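Local coordinates for lysosome-associated membrane glycoprotein 1 (Mus musculus, PDB 5GV0) that is a glycosylated lysosomal membrane protein whose membrane-proximal luminal domain probably contributes to its assembly with other LAMP molecules, at residues Pro2-Tyr7 and Ser20-Leu25; Thr15-Ser20 and Val140-Phe145; Ser118-Thr123 and Gly153-Cys158. All blocks are in the same frame, centred on the assembly; numbering follows the deposited sequence.

Contact 1. Residues Pro2-Tyr7 and Ser20-Leu25; sequences PTVSKY and SMALQL
The ring of Tyr-7 meets Met-21 obliquely: CE of Met-21 lies 3.9 Å from CD2 of Tyr-7, and the two side chains cross at about a right angle. A water sits in the ring plane at the phenol edge, 2.6 Å from Tyr-7 OH, and donates to Met-21 O, which thus serves water and backbone. CG of Met-21 lies between its backbone N and carbonyl carbon (chi1 57°), from where the extended chain passes across the ring, CG and CE both 3.9 Å from Tyr-7 CE2; Leu-60 of strand 57-64 touches both side chains.

Between these segments only Ser-5 and Met-21 exchange backbone bonds, though the strand pairing continues through Tyr-7 and Ala-19. Ser-5 N donates to Met-21 O at 2.9 Å, from 45° above the carbonyl plane, and Met-21 N returns a bond to Ser-5 O. CG of Pro-2 packs on CB of Ala-22 at 3.9 Å. On the face opposite Met-21, Lys-6 NZ, bent back at its last torsion, makes a weak 3.2 Å bond to Ser-20 OG. The chemistry implies that towards the N-terminus the hairpin pairing frays, a second water donating to Thr-3 O and accepting from Leu-23 N where direct bonds stop.

Contact 2. Residues Thr15-Ser20 and Val140-Phe145; sequences TCLLAS and VQVQAF
Leu-17 and Val-142 meet through their methyls, CD1 of Leu-17 lying 4.0 Å from CG2 of Val-142, and the same CD1 comes within 3.8 Å of Ala-144 CB. Val-142 CG2 also reaches Ala-19 CB, so that four small or branched side chains form a continuous apolar row on one face of the sheet. The torsions are consistent with it: CG of Leu-17 is opposite its backbone N (chi1 -174°), and Val-142 holds CG2 likewise, which brings a methyl of each towards the partner strand.

Under this row the backbones run antiparallel, at 179° between their directions. Leu-18 and Gln-143 form one hydrogen-bonded pair, with Leu-18 N to Gln-143 O at 3.0 Å, and Ser-20 and Gln-141 form the next, with Gln-141 N to Ser-20 O at 2.8 Å. Ala-19 and Val-142 lie between them as a non-hydrogen-bonded pair. A further bond from Phe-145 N to Cys-16 O, 2.8 Å long, carries the pairing past the end of strand 140-144.

Outward from this shell, Val-58 and Leu-60 of the other sheet pack on Leu-17. On the reverse face Gln-143 OE1 accepts from Gly-153 N and Gln-141 NE2 donates to Ser-118 OG, tying both amides to neighbouring segments. Cys-16 is disulfide-bonded to Cys-53, and with Leu-17 it faces Val-9 in a classic beta bulge. An apolar face turned to a second sheet, with Leu-18 among polar side chains (Gln-141, Gln-143, Ser-20) on the reverse, fits the two-sheet beta-prism fold known for LAMP luminal domains.

Contact 3. Residues Ser118-Thr123 and Gly153-Cys158; sequences SYKCNT and GSVEEC
Cys-121 and Cys-158 are joined by a disulfide, SG to SG 2.0 Å with a torsion of 77° about the S-S bond, and this covalent end is one of two tight places, the other being Ser-118 against Gly-153 and Ser-154. The two sulfurs leave their backbones differently: that of Cys-121 is opposite its N (chi1 -167°), that of Cys-158 between N and carbonyl carbon (chi1 64°). Cys-158 N also donates to Lys-120 O at 2.9 Å, and Tyr-119 OH lies 3.8 Å from Cys-158 CB.

Four backbone bonds join the segments, alternating in the parallel manner: Ser-118 N to Ser-154 O, Glu-156 N to Ser-118 O at 2.8 Å, Lys-120 N to Glu-156 O, and the bond at Cys-158. Strand 155-157 thus adds in parallel to strand 118-121, whose other side pairs antiparallel with strand 140-144, within the mixed sheet of this LAMP luminal domain. The buried hydroxyl Ser-118 OG donates to Gly-153 O at 2.9 Å, approaching from above the carbonyl plane.

On the exposed side Lys-120 still touches Val-155, CB to CG1 3.6 Å, but its polar end is looser: NZ stays 5.1 Å from Glu-157 OE2, too far for a direct salt bridge. That carboxylate also lies near Asp-161, a like charge, which may disfavour its ionised form. On the other face, with Tyr-119, Glu-156 OE2 is bound by Thr-114 and Asn-117.

All three contacts lie in the same mixed sheet; strand 14-30 serves contact 1 through strand 5-11 and contact 2 through strand 140-144, with Ser-20 common to both. Contact 2 is the most buried in its residues, its regular antiparallel bonding backed by apolar packing, though contact 1 lies nearer the centre of the chain. Contact 1 pairs only briefly and is eked out by water, while contact 3 is parallel and closed by a disulfide, its outer side charged and open to solvent. Contacts 2 and 3 meet directly, through Val-140 O to Cys-121 N at 2.9 Å, whereas contacts 1 and 3 stay about 7 Å apart at their nearest atoms.

Contact 1. Residues Pro2-Tyr7 and Ser20-Leu25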
ATOM      1  N   PRO A   2      -4.464 -12.794  -3.867  1.00 12.93           N
ATOM      2  CA  PRO A   2      -3.186 -12.208  -4.280  1.00 13.37           C
ATOM      3  C   PRO A   2      -2.013 -12.838  -3.538  1.00 11.44           C
ATOM      4  O   PRO A   2      -2.151 -13.368  -2.433  1.00 12.34           O
ATOM      5  CB  PRO A   2      -3.333 -10.725  -3.916  1.00 15.90           C
ATOM      6  CG  PRO A   2      -4.380 -10.699  -2.854  1.00 20.70           C
ATOM      7  CD  PRO A   2      -5.313 -11.838  -3.135  1.00 13.70           C
ATOM      8  N   THR A   3      -0.852 -12.766  -4.164  1.00 13.03           N
ATOM      9  CA  THR A   3       0.353 -13.364  -3.627  1.00 14.42           C
ATOM     10  C   THR A   3       1.013 -12.475  -2.571  1.00 12.86           C
ATOM     11  O   THR A   3       1.139 -11.266  -2.767  1.00 15.37           O
ATOM     12  CB  THR A   3       1.339 -13.635  -4.764  1.00 14.06           C
ATOM     13  OG1 THR A   3       0.745 -14.550  -5.696  1.00 17.68           O
ATOM     14  CG2 THR A   3       2.645 -14.211  -4.232  1.00 17.94           C
ATOM     15  N   VAL A   4       1.418 -13.070  -1.451  1.00 10.43           N
ATOM     16  CA  VAL A   4       2.181 -12.351  -0.422  1.00 11.88           C
ATOM     17  C   VAL A   4       3.587 -12.061  -0.928  1.00 16.62           C
ATOM     18  O   VAL A   4       4.310 -12.982  -1.310  1.00 15.54           O
ATOM     19  CB  VAL A   4       2.266 -13.153   0.894  1.00  9.83           C
ATOM     20  CG1 VAL A   4       3.220 -12.484   1.878  1.00 14.82           C
ATOM     21  CG2 VAL A   4       0.888 -13.314   1.503  1.00 14.82           C
ATOM     22  N   SER A   5       3.961 -10.783  -0.942  1.00 10.84           N
ATOM     23  CA  SER A   5       5.278 -10.355  -1.389  1.00 11.33           C
ATOM     24  C   SER A   5       5.985  -9.625  -0.270  1.00 11.11           C
ATOM     25  O   SER A   5       5.341  -8.990   0.575  1.00 12.33           O
ATOM     26  CB  SER A   5       5.170  -9.451  -2.616  1.00 18.14           C
ATOM     27  OG  SER A   5       4.524 -10.133  -3.676  1.00 30.15           O
ATOM     28  N   LYS A   6       7.308  -9.704  -0.269  1.00 14.63           N
ATOM     29  CA  LYS A   6       8.110  -9.068   0.760  1.00 12.05           C
ATOM     30  C   LYS A   6       8.801  -7.828   0.222  1.00 12.22           C
ATOM     31  O   LYS A   6       9.227  -7.769  -0.936  1.00 15.08           O
ATOM     32  CB  LYS A   6       9.126 -10.066   1.322  1.00 14.30           C
ATOM     33  CG  LYS A   6       8.450 -11.291   1.931  1.00 26.63           C
ATOM     34  CD  LYS A   6       9.417 -12.177   2.698  1.00 39.73           C
ATOM     35  CE  LYS A   6       8.711 -13.433   3.191  1.00 34.44           C
ATOM     36  NZ  LYS A   6       7.471 -13.109   3.950  1.00 36.05           N
ATOM     37  N   TYR A   7       8.892  -6.820   1.079  1.00  9.68           N
ATOM     38  CA  TYR A   7       9.481  -5.539   0.712  1.00 12.23           C
ATOM     39  C   TYR A   7      10.396  -5.034   1.815  1.00 10.41           C
ATOM     40  O   TYR A   7      10.079  -5.155   2.996  1.00 11.64           O
ATOM     41  CB  TYR A   7       8.388  -4.500   0.440  1.00 13.08           C
ATOM     42  CG  TYR A   7       7.331  -4.936  -0.556  1.00 12.12           C
ATOM     43  CD1 TYR A   7       7.509  -4.726  -1.915  1.00 16.05           C
ATOM     44  CD2 TYR A   7       6.156  -5.539  -0.135  1.00 12.65           C
ATOM     45  CE1 TYR A   7       6.545  -5.112  -2.834  1.00 14.87           C
ATOM     46  CE2 TYR A   7       5.190  -5.928  -1.041  1.00 13.85           C
ATOM     47  CZ  TYR A   7       5.391  -5.710  -2.386  1.00 15.58           C
ATOM     48  OH  TYR A   7       4.424  -6.092  -3.292  1.00 15.32           O
ATOM     49  N   SER A  20       5.390  -7.507   4.546  1.00 10.81           N
ATOM     50  CA  SER A  20       5.027  -8.788   3.966  1.00 11.00           C
ATOM     51  C   SER A  20       3.535  -8.717   3.742  1.00 11.36           C
ATOM     52  O   SER A  20       2.755  -8.723   4.702  1.00 13.16           O
ATOM     53  CB  SER A  20       5.405  -9.947   4.886  1.00 14.09           C
ATOM     54  OG  SER A  20       5.005 -11.176   4.315  1.00 19.25           O
ATOM     55  N   MET A  21       3.117  -8.583   2.488  1.00  9.79           N
ATOM     56  CA  MET A  21       1.714  -8.298   2.254  1.00  9.17           C
ATOM     57  C   MET A  21       1.230  -8.713   0.887  1.00 10.39           C
ATOM     58  O   MET A  21       2.007  -8.786  -0.072  1.00 10.47           O
ATOM     59  CB  MET A  21       1.434  -6.804   2.463  1.00 12.45           C
ATOM     60  CG  MET A  21       2.266  -5.876   1.603  1.00 10.13           C
ATOM     61  SD  MET A  21       2.055  -4.178   2.176  1.00 13.16           S
ATOM     62  CE  MET A  21       3.186  -3.328   1.085  1.00 15.04           C
ATOM     63  N   ALA A  22      -0.072  -8.980   0.828  1.00 10.18           N
ATOM     64  CA  ALA A  22      -0.771  -9.308  -0.401  1.00 10.65           C
ATOM     65  C   ALA A  22      -1.746  -8.183  -0.714  1.00 11.10           C
ATOM     66  O   ALA A  22      -2.608  -7.862   0.110  1.00 13.53           O
ATOM     67  CB  ALA A  22      -1.502 -10.645  -0.258  1.00 12.81           C
ATOM     68  N   LEU A  23      -1.602  -7.584  -1.893  1.00  9.62           N
ATOM     69  CA  LEU A  23      -2.356  -6.391  -2.263  1.00 10.05           C
ATOM     70  C   LEU A  23      -3.072  -6.551  -3.590  1.00 11.59           C
ATOM     71  O   LEU A  23      -2.600  -7.249  -4.484  1.00 12.28           O
ATOM     72  CB  LEU A  23      -1.434  -5.178  -2.342  1.00 13.31           C
ATOM     73  CG  LEU A  23      -0.580  -4.837  -1.121  1.00 12.39           C
ATOM     74  CD1 LEU A  23       0.353  -3.707  -1.490  1.00 14.37           C
ATOM     75  CD2 LEU A  23      -1.447  -4.447   0.058  1.00 14.21           C
ATOM     76  N   GLN A  24      -4.202  -5.865  -3.716  1.00 11.21           N
ATOM     77  CA  GLN A  24      -5.039  -5.954  -4.900  1.00 11.76           C
ATOM     78  C   GLN A  24      -5.715  -4.618  -5.142  1.00 12.48           C
ATOM     79  O   GLN A  24      -6.263  -4.024  -4.214  1.00 14.50           O
ATOM     80  CB  GLN A  24      -6.069  -7.058  -4.708  1.00 11.91           C
ATOM     81  CG  GLN A  24      -7.145  -7.157  -5.763  1.00 13.89           C
ATOM     82  CD  GLN A  24      -8.135  -8.234  -5.398  1.00 15.01           C
ATOM     83  OE1 GLN A  24      -9.114  -7.979  -4.699  1.00 18.51           O
ATOM     84  NE2 GLN A  24      -7.861  -9.458  -5.832  1.00 19.89           N
ATOM     85  N   LEU A  25      -5.656  -4.133  -6.375  1.00 10.21           N
ATOM     86  CA  LEU A  25      -6.392  -2.929  -6.751  1.00 10.75           C
ATOM     87  C   LEU A  25      -7.755  -3.321  -7.293  1.00 12.36           C
ATOM     88  O   LEU A  25      -7.856  -4.167  -8.171  1.00 13.79           O
ATOM     89  CB  LEU A  25      -5.622  -2.122  -7.791  1.00 13.28           C
ATOM     90  CG  LEU A  25      -4.217  -1.688  -7.377  1.00 16.76           C
ATOM     91  CD1 LEU A  25      -3.434  -1.281  -8.605  1.00 20.93           C
ATOM     92  CD2 LEU A  25      -4.301  -0.541  -6.388  1.00 19.15           C
TER
HETATM   93  O   HOH W   1       0.398  -8.842  -3.635  1.00 13.50           O
HETATM   94  O   HOH W   2       2.183  -7.125  -2.340  1.00 15.26           O

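Contact 2. Residues Thr15-Ser20 and Val140-Phe145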
ATOM      1  N   THR A  15      17.092   0.583   7.403  1.00 15.38           N
ATOM      2  CA  THR A  15      15.764   0.142   6.990  1.00 13.83           C
ATOM      3  C   THR A  15      14.669   1.029   7.570  1.00 14.01           C
ATOM      4  O   THR A  15      14.636   1.278   8.774  1.00 16.76           O
ATOM      5  CB  THR A  15      15.528  -1.311   7.408  1.00 14.56           C
ATOM      6  OG1 THR A  15      16.497  -2.144   6.767  1.00 18.03           O
ATOM      7  CG2 THR A  15      14.147  -1.777   6.998  1.00 14.82           C
ATOM      8  N   CYS A  16      13.781   1.522   6.708  1.00 10.96           N
ATOM      9  CA  CYS A  16      12.680   2.360   7.163  1.00 11.08           C
ATOM     10  C   CYS A  16      11.319   1.765   6.818  1.00 11.16           C
ATOM     11  O   CYS A  16      10.294   2.315   7.197  1.00 11.04           O
ATOM     12  CB  CYS A  16      12.786   3.769   6.573  1.00 14.55           C
ATOM     13  SG  CYS A  16      12.446   3.872   4.801  1.00 12.99           S
ATOM     14  N   LEU A  17      11.300   0.654   6.088  1.00 10.91           N
ATOM     15  CA  LEU A  17      10.047  -0.042   5.830  1.00  9.59           C
ATOM     16  C   LEU A  17      10.310  -1.521   5.668  1.00 10.78           C
ATOM     17  O   LEU A  17      11.203  -1.913   4.913  1.00 11.48           O
ATOM     18  CB  LEU A  17       9.350   0.494   4.574  1.00 11.83           C
ATOM     19  CG  LEU A  17       7.952  -0.057   4.267  1.00 12.03           C
ATOM     20  CD1 LEU A  17       6.878   0.548   5.168  1.00 16.10           C
ATOM     21  CD2 LEU A  17       7.619   0.194   2.809  1.00 20.20           C
ATOM     22  N   LEU A  18       9.557  -2.327   6.406  1.00 10.95           N
ATOM     23  CA  LEU A  18       9.489  -3.762   6.186  1.00 10.06           C
ATOM     24  C   LEU A  18       8.047  -4.101   5.923  1.00  9.13           C
ATOM     25  O   LEU A  18       7.156  -3.596   6.610  1.00 10.43           O
ATOM     26  CB  LEU A  18       9.987  -4.544   7.394  1.00 11.28           C
ATOM     27  CG  LEU A  18      11.467  -4.458   7.739  1.00 12.62           C
ATOM     28  CD1 LEU A  18      11.709  -5.212   9.023  1.00 16.84           C
ATOM     29  CD2 LEU A  18      12.301  -5.040   6.615  1.00 14.70           C
ATOM     30  N   ALA A  19       7.802  -4.946   4.933  1.00  9.46           N
ATOM     31  CA  ALA A  19       6.434  -5.365   4.672  1.00  9.41           C
ATOM     32  C   ALA A  19       6.388  -6.762   4.098  1.00 12.07           C
ATOM     33  O   ALA A  19       7.234  -7.159   3.289  1.00 13.41           O
ATOM     34  CB  ALA A  19       5.747  -4.396   3.738  1.00 12.39           C
ATOM     35  N   SER A  20       5.390  -7.507   4.546  1.00 10.81           N
ATOM     36  CA  SER A  20       5.027  -8.788   3.966  1.00 11.00           C
ATOM     37  C   SER A  20       3.535  -8.717   3.742  1.00 11.36           C
ATOM     38  O   SER A  20       2.755  -8.723   4.702  1.00 13.16           O
ATOM     39  CB  SER A  20       5.405  -9.947   4.886  1.00 14.09           C
ATOM     40  OG  SER A  20       5.005 -11.176   4.315  1.00 19.25           O
ATOM     41  N   VAL A 140      -1.404  -8.565   5.674  1.00 12.05           N
ATOM     42  CA  VAL A 140      -0.305  -7.630   5.826  1.00 12.77           C
ATOM     43  C   VAL A 140       0.411  -7.775   7.153  1.00 11.68           C
ATOM     44  O   VAL A 140      -0.212  -7.974   8.195  1.00 12.10           O
ATOM     45  CB  VAL A 140      -0.809  -6.172   5.674  1.00 12.73           C
ATOM     46  CG1 VAL A 140      -1.951  -5.887   6.662  1.00 13.10           C
ATOM     47  CG2 VAL A 140       0.318  -5.166   5.838  1.00 13.37           C
ATOM     48  N   GLN A 141       1.733  -7.706   7.094  1.00 10.54           N
ATOM     49  CA  GLN A 141       2.518  -7.297   8.245  1.00 10.09           C
ATOM     50  C   GLN A 141       3.389  -6.153   7.744  1.00  9.77           C
ATOM     51  O   GLN A 141       4.039  -6.283   6.703  1.00  9.97           O
ATOM     52  CB  GLN A 141       3.346  -8.446   8.820  1.00 10.52           C
ATOM     53  CG  GLN A 141       4.077  -8.050  10.105  1.00 11.90           C
ATOM     54  CD  GLN A 141       4.622  -9.231  10.867  1.00 14.27           C
ATOM     55  OE1 GLN A 141       4.672 -10.356  10.356  1.00 14.20           O
ATOM     56  NE2 GLN A 141       5.043  -8.986  12.106  1.00 11.42           N
ATOM     57  N   VAL A 142       3.369  -5.018   8.440  1.00  9.14           N
ATOM     58  CA  VAL A 142       4.067  -3.845   7.931  1.00  8.96           C
ATOM     59  C   VAL A 142       4.587  -2.977   9.072  1.00 10.29           C
ATOM     60  O   VAL A 142       3.983  -2.885  10.146  1.00 10.82           O
ATOM     61  CB  VAL A 142       3.154  -3.022   6.974  1.00  9.83           C
ATOM     62  CG1 VAL A 142       1.962  -2.432   7.716  1.00 11.02           C
ATOM     63  CG2 VAL A 142       3.949  -1.929   6.269  1.00 12.58           C
ATOM     64  N   GLN A 143       5.738  -2.361   8.841  1.00  9.40           N
ATOM     65  CA  GLN A 143       6.345  -1.482   9.828  1.00  9.27           C
ATOM     66  C   GLN A 143       7.106  -0.360   9.131  1.00 10.29           C
ATOM     67  O   GLN A 143       7.932  -0.624   8.247  1.00 11.14           O
ATOM     68  CB  GLN A 143       7.267  -2.284  10.739  1.00  8.59           C
ATOM     69  CG  GLN A 143       7.882  -1.475  11.878  1.00 12.28           C
ATOM     70  CD  GLN A 143       8.592  -2.371  12.868  1.00  9.25           C
ATOM     71  OE1 GLN A 143       8.242  -3.543  13.013  1.00 11.27           O
ATOM     72  NE2 GLN A 143       9.605  -1.833  13.550  1.00 12.20           N
ATOM     73  N   ALA A 144       6.819   0.881   9.517  1.00  9.16           N
ATOM     74  CA  ALA A 144       7.427   2.049   8.900  1.00 10.12           C
ATOM     75  C   ALA A 144       8.153   2.910   9.930  1.00 11.04           C
ATOM     76  O   ALA A 144       7.763   2.954  11.106  1.00 12.43           O
ATOM     77  CB  ALA A 144       6.364   2.876   8.170  1.00 11.91           C
ATOM     78  N   PHE A 145       9.211   3.562   9.446  1.00 10.98           N
ATOM     79  CA  PHE A 145      10.044   4.535  10.156  1.00 11.95           C
ATOM     80  C   PHE A 145      11.050   3.814  11.050  1.00 13.72           C
ATOM     81  O   PHE A 145      12.123   3.453  10.580  1.00 20.86           O
ATOM     82  CB  PHE A 145       9.180   5.556  10.916  1.00 12.25           C
ATOM     83  CG  PHE A 145       8.378   6.443   9.991  1.00 10.81           C
ATOM     84  CD1 PHE A 145       8.954   7.577   9.437  1.00 10.56           C
ATOM     85  CD2 PHE A 145       7.082   6.108   9.626  1.00 11.09           C
ATOM     86  CE1 PHE A 145       8.246   8.375   8.555  1.00 12.13           C
ATOM     87  CE2 PHE A 145       6.366   6.901   8.739  1.00 13.30           C
ATOM     88  CZ  PHE A 145       6.952   8.038   8.203  1.00 12.92           C
TER

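Contact 3. Residues Ser118-Thr123 and Gly153-Cys158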
ATOM      1  N   SER A 118       5.019  -3.708  14.861  1.00  8.95           N
ATOM      2  CA  SER A 118       4.499  -3.934  13.514  1.00  9.08           C
ATOM      3  C   SER A 118       2.981  -4.092  13.518  1.00 11.36           C
ATOM      4  O   SER A 118       2.388  -4.531  14.510  1.00 12.74           O
ATOM      5  CB  SER A 118       5.164  -5.164  12.876  1.00 11.71           C
ATOM      6  OG  SER A 118       4.958  -6.352  13.631  1.00 11.38           O
ATOM      7  N   TYR A 119       2.361  -3.685  12.415  1.00  9.86           N
ATOM      8  CA  TYR A 119       0.936  -3.894  12.193  1.00 11.73           C
ATOM      9  C   TYR A 119       0.757  -5.227  11.501  1.00 10.34           C
ATOM     10  O   TYR A 119       1.472  -5.512  10.547  1.00 11.17           O
ATOM     11  CB  TYR A 119       0.333  -2.775  11.333  1.00 11.30           C
ATOM     12  CG  TYR A 119      -1.124  -2.996  10.979  1.00 10.90           C
ATOM     13  CD1 TYR A 119      -2.130  -2.602  11.847  1.00 12.57           C
ATOM     14  CD2 TYR A 119      -1.492  -3.599   9.781  1.00 11.64           C
ATOM     15  CE1 TYR A 119      -3.465  -2.808  11.539  1.00 15.57           C
ATOM     16  CE2 TYR A 119      -2.826  -3.809   9.465  1.00 12.12           C
ATOM     17  CZ  TYR A 119      -3.804  -3.406  10.346  1.00 13.63           C
ATOM     18  OH  TYR A 119      -5.139  -3.607  10.038  1.00 14.41           O
ATOM     19  N   LYS A 120      -0.192  -6.033  11.963  1.00 10.67           N
ATOM     20  CA  LYS A 120      -0.474  -7.309  11.313  1.00  9.84           C
ATOM     21  C   LYS A 120      -1.974  -7.543  11.202  1.00 12.56           C
ATOM     22  O   LYS A 120      -2.724  -7.308  12.153  1.00 12.02           O
ATOM     23  CB  LYS A 120       0.183  -8.464  12.072  1.00 11.70           C
ATOM     24  CG  LYS A 120       0.064  -9.811  11.360  1.00 18.79           C
ATOM     25  CD  LYS A 120       0.820 -10.902  12.100  1.00 22.62           C
ATOM     26  CE  LYS A 120       0.651 -12.242  11.402  1.00 35.45           C
ATOM     27  NZ  LYS A 120       1.241 -13.356  12.193  1.00 48.24           N
ATOM     28  N   CYS A 121      -2.416  -8.009  10.039  1.00 11.05           N
ATOM     29  CA  CYS A 121      -3.818  -8.347   9.868  1.00 11.06           C
ATOM     30  C   CYS A 121      -3.981  -9.362   8.750  1.00 13.10           C
ATOM     31  O   CYS A 121      -3.411  -9.200   7.677  1.00 14.54           O
ATOM     32  CB  CYS A 121      -4.635  -7.091   9.575  1.00 10.57           C
ATOM     33  SG  CYS A 121      -6.434  -7.359   9.730  1.00 13.81           S
ATOM     34  N   ASN A 122      -4.756 -10.412   9.017  1.00 13.06           N
ATOM     35  CA  ASN A 122      -5.044 -11.455   8.034  1.00 15.19           C
ATOM     36  C   ASN A 122      -6.487 -11.374   7.545  1.00 15.32           C
ATOM     37  O   ASN A 122      -6.961 -12.245   6.814  1.00 20.11           O
ATOM     38  CB  ASN A 122      -4.767 -12.836   8.632  1.00 15.64           C
ATOM     39  CG  ASN A 122      -3.291 -13.085   8.859  1.00 32.49           C
ATOM     40  OD1 ASN A 122      -2.471 -12.870   7.968  1.00 38.53           O
ATOM     41  ND2 ASN A 122      -2.942 -13.530  10.059  1.00 50.03           N
ATOM     42  N   THR A 123      -7.183 -10.327   7.971  1.00 14.69           N
ATOM     43  CA  THR A 123      -8.549 -10.066   7.529  1.00 15.69           C
ATOM     44  C   THR A 123      -8.508  -9.019   6.428  1.00 17.52           C
ATOM     45  O   THR A 123      -7.961  -7.939   6.616  1.00 17.34           O
ATOM     46  CB  THR A 123      -9.443  -9.573   8.686  1.00 17.09           C
ATOM     47  OG1 THR A 123      -9.500 -10.577   9.705  1.00 20.30           O
ATOM     48  CG2 THR A 123     -10.862  -9.292   8.196  1.00 18.06           C
ATOM     49  N   GLY A 153       9.123  -5.467  14.651  1.00  9.93           N
ATOM     50  CA  GLY A 153       8.887  -5.375  16.078  1.00 11.41           C
ATOM     51  C   GLY A 153       7.659  -6.171  16.480  1.00  9.78           C
ATOM     52  O   GLY A 153       7.001  -6.802  15.648  1.00 11.10           O
ATOM     53  N   SER A 154       7.338  -6.138  17.767  1.00 10.64           N
ATOM     54  CA  SER A 154       6.215  -6.901  18.289  1.00 10.53           C
ATOM     55  C   SER A 154       4.906  -6.567  17.583  1.00  9.90           C
ATOM     56  O   SER A 154       4.656  -5.422  17.198  1.00 11.78           O
ATOM     57  CB  SER A 154       6.070  -6.658  19.782  1.00 11.40           C
ATOM     58  OG  SER A 154       7.237  -7.082  20.449  1.00 15.98           O
ATOM     59  N   VAL A 155       4.079  -7.588  17.422  1.00  9.63           N
ATOM     60  CA  VAL A 155       2.887  -7.503  16.589  1.00 10.83           C
ATOM     61  C   VAL A 155       1.686  -6.839  17.263  1.00 11.72           C
ATOM     62  O   VAL A 155       1.300  -7.199  18.380  1.00 12.74           O
ATOM     63  CB  VAL A 155       2.464  -8.911  16.123  1.00 12.38           C
ATOM     64  CG1 VAL A 155       1.071  -8.892  15.518  1.00 17.39           C
ATOM     65  CG2 VAL A 155       3.476  -9.459  15.128  1.00 16.78           C
ATOM     66  N   GLU A 156       1.102  -5.865  16.572  1.00 10.40           N
ATOM     67  CA  GLU A 156      -0.204  -5.342  16.935  1.00 10.90           C
ATOM     68  C   GLU A 156      -1.191  -5.883  15.918  1.00 12.40           C
ATOM     69  O   GLU A 156      -1.228  -5.435  14.775  1.00 12.52           O
ATOM     70  CB  GLU A 156      -0.209  -3.811  16.966  1.00 13.25           C
ATOM     71  CG  GLU A 156       0.830  -3.247  17.922  1.00 10.75           C
ATOM     72  CD  GLU A 156       0.698  -1.758  18.163  1.00 10.63           C
ATOM     73  OE1 GLU A 156       0.059  -1.059  17.345  1.00 13.75           O
ATOM     74  OE2 GLU A 156       1.233  -1.289  19.185  1.00 11.92           O
ATOM     75  N   GLU A 157      -1.972  -6.873  16.325  1.00 13.63           N
ATOM     76  CA  GLU A 157      -2.854  -7.571  15.400  1.00 15.41           C
ATOM     77  C   GLU A 157      -4.227  -6.919  15.361  1.00 15.22           C
ATOM     78  O   GLU A 157      -4.788  -6.585  16.406  1.00 15.33           O
ATOM     79  CB  GLU A 157      -2.973  -9.042  15.794  1.00 18.26           C
ATOM     80  CG  GLU A 157      -3.606  -9.923  14.725  1.00 20.15           C
ATOM     81  CD  GLU A 157      -3.318 -11.402  14.938  1.00 38.11           C
ATOM     82  OE1 GLU A 157      -3.057 -11.804  16.091  1.00 38.76           O
ATOM     83  OE2 GLU A 157      -3.346 -12.163  13.947  1.00 48.32           O
ATOM     84  N   CYS A 158      -4.762  -6.735  14.155  1.00 12.44           N
ATOM     85  CA  CYS A 158      -6.099  -6.172  13.989  1.00 14.13           C
ATOM     86  C   CYS A 158      -7.124  -6.971  14.796  1.00 15.11           C
ATOM     87  O   CYS A 158      -7.043  -8.194  14.887  1.00 15.44           O
ATOM     88  CB  CYS A 158      -6.491  -6.135  12.513  1.00 14.43           C
ATOM     89  SG  CYS A 158      -6.626  -7.757  11.722  1.00 15.39           S
TER